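Local structure of CytC3 (Streptomyces, 3GJA) at residues A54-S59 / N67-L72. The protein is a nonheme iron halogenase of the phytanoyl-CoA dioxygenase family that probably chlorinates a carrier-protein-bound amino acid during natural-product biosynthesis. Residues are numbered along the deposited sequence; the frame is centred on the assembly and turned at random.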
# COMPACT_ATOMS: atom_id res chain seq x y z
N ALA A 54 -9.57 3.78 16.12
CA ALA A 54 -8.53 4.08 15.14
C ALA A 54 -7.28 4.52 15.91
O ALA A 54 -7.39 5.19 16.93
CB ALA A 54 -9.00 5.19 14.21
N ILE A 55 -6.11 4.15 15.42
CA ILE A 55 -4.89 4.52 16.12
C ILE A 55 -4.50 5.98 16.02
O ILE A 55 -3.74 6.48 16.85
CB ILE A 55 -3.70 3.64 15.69
CG1 ILE A 55 -3.35 3.89 14.22
CG2 ILE A 55 -4.03 2.18 15.93
CD1 ILE A 55 -1.97 3.35 13.84
N TYR A 56 -5.01 6.69 15.02
CA TYR A 56 -4.70 8.12 14.90
C TYR A 56 -5.87 8.97 15.35
O TYR A 56 -7.00 8.77 14.93
CB TYR A 56 -4.30 8.48 13.46
CG TYR A 56 -3.11 7.70 12.97
CD1 TYR A 56 -2.02 7.46 13.80
CD2 TYR A 56 -3.07 7.20 11.67
CE1 TYR A 56 -0.93 6.73 13.37
CE2 TYR A 56 -1.98 6.46 11.22
CZ TYR A 56 -0.91 6.23 12.07
OH TYR A 56 0.17 5.50 11.64
N PRO A 57 -5.60 9.95 16.23
CA PRO A 57 -6.61 10.86 16.77
C PRO A 57 -7.18 11.80 15.72
O PRO A 57 -6.58 12.00 14.66
CB PRO A 57 -5.85 11.61 17.85
CG PRO A 57 -4.50 11.76 17.20
CD PRO A 57 -4.26 10.35 16.68
N ASP A 58 -8.32 12.39 16.03
CA ASP A 58 -8.96 13.32 15.11
C ASP A 58 -8.02 14.46 14.78
O ASP A 58 -7.29 14.95 15.65
CB ASP A 58 -10.25 13.87 15.74
CG ASP A 58 -10.94 14.89 14.85
OD1 ASP A 58 -11.01 14.66 13.62
OD2 ASP A 58 -11.43 15.91 15.37
N SER A 59 -8.02 14.89 13.52
CA SER A 59 -7.18 15.99 13.07
C SER A 59 -7.52 16.26 11.62
O SER A 59 -8.40 15.62 11.05
CB SER A 59 -5.69 15.63 13.20
OG SER A 59 -5.22 14.92 12.07
N ASN A 67 -7.58 8.29 5.76
CA ASN A 67 -7.70 7.06 6.55
C ASN A 67 -6.52 6.09 6.50
O ASN A 67 -6.64 4.95 6.04
CB ASN A 67 -9.00 6.34 6.17
CG ASN A 67 -10.14 6.73 7.08
OD1 ASN A 67 -10.01 6.67 8.30
ND2 ASN A 67 -11.27 7.13 6.50
N TYR A 68 -5.38 6.57 6.99
CA TYR A 68 -4.16 5.77 7.05
C TYR A 68 -4.27 4.68 8.11
O TYR A 68 -4.88 4.87 9.16
CB TYR A 68 -2.96 6.64 7.43
CG TYR A 68 -2.34 7.46 6.33
CD1 TYR A 68 -3.10 7.92 5.24
CD2 TYR A 68 -1.00 7.82 6.38
CE1 TYR A 68 -2.53 8.72 4.25
CE2 TYR A 68 -0.42 8.61 5.40
CZ TYR A 68 -1.19 9.06 4.34
OH TYR A 68 -0.61 9.83 3.36
N ASP A 69 -3.66 3.54 7.80
CA ASP A 69 -3.57 2.39 8.69
C ASP A 69 -4.81 1.89 9.43
O ASP A 69 -4.76 1.61 10.63
CB ASP A 69 -2.44 2.67 9.69
CG ASP A 69 -1.13 3.01 9.01
OD1 ASP A 69 -0.82 2.36 7.99
OD2 ASP A 69 -0.41 3.91 9.49
N ARG A 70 -5.92 1.75 8.71
CA ARG A 70 -7.13 1.25 9.33
C ARG A 70 -7.12 -0.27 9.42
O ARG A 70 -8.03 -0.87 9.98
CB ARG A 70 -8.35 1.72 8.55
CG ARG A 70 -8.52 3.21 8.64
CD ARG A 70 -8.77 3.63 10.08
NE ARG A 70 -9.91 4.52 10.09
CZ ARG A 70 -11.07 4.24 10.67
NH1 ARG A 70 -11.25 3.10 11.31
NH2 ARG A 70 -12.07 5.10 10.54
N HIS A 71 -6.08 -0.88 8.87
CA HIS A 71 -5.95 -2.33 8.96
C HIS A 71 -5.59 -2.67 10.41
O HIS A 71 -5.51 -3.84 10.78
CB HIS A 71 -4.86 -2.84 8.02
CG HIS A 71 -3.51 -2.24 8.27
ND1 HIS A 71 -3.20 -0.94 7.94
CD2 HIS A 71 -2.40 -2.75 8.86
CE1 HIS A 71 -1.96 -0.67 8.32
NE2 HIS A 71 -1.45 -1.76 8.88
N LEU A 72 -5.37 -1.64 11.22
CA LEU A 72 -5.04 -1.85 12.62
C LEU A 72 -6.27 -1.78 13.53
O LEU A 72 -6.16 -1.97 14.73
CB LEU A 72 -3.98 -0.84 13.09
CG LEU A 72 -2.60 -1.06 12.46
CD1 LEU A 72 -1.61 -0.08 13.03
CD2 LEU A 72 -2.14 -2.49 12.70
O HOH W 1 -6.32 2.51 12.91
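Tyr56 reaches across to Asp69 and donates a hydrogen bond from its phenolic OH to the carboxylate, with OH 2.7 Å from OD2. The bond uses the anti lone pair of OD2, which sits at the ring edge, near its plane, while the carboxylate plane is turned 57° from the ring. A tyrosine suits the place because its ring can pack while its hydroxyl supplies a donor for the buried carboxylate. The side chain sets out with CG beside the backbone N (chi1 -59°), which brings CE2 3.9 Å from Tyr68 CB, while Ile55 CG1 lies over the centre of one ring face. Without the hydroxyl, a phenylalanine here would probably leave Asp69 OD2 lacking this donor and the carboxylate freer to turn. OD1, the other carboxylate oxygen, accepts from the backbone N of Ser103, so one aspartate grips both the tyrosine and a strand.

Beside this polar link, branched Ile55 meets Leu72 obliquely, two apolar chains with CD1 3.5 Å from Leu72 CD1. Where the backbones stand too far apart to bond directly, a water accepts a hydrogen bond from Ile55 N (3.0 Å) and donates one to Asp69 O. Further along, Ala54, small enough to lie flat against it, lays CB over one guanidinium face of Arg70, whose NE donates in the guanidinium plane to Asn67 OD1 at 2.8 Å and whose NH1 forms a salt bridge with Asp73.

The loops flank helix 62-65 in sequence, Asn67 (positive phi) being the C-prime residue of its closing Schellman motif; Tyr56 touches Ala63, Asp69 and Tyr68 pack on strand 98-108 of the cupin-clan antiparallel sheet, and Arg70 and His71 lean on helix 75-82.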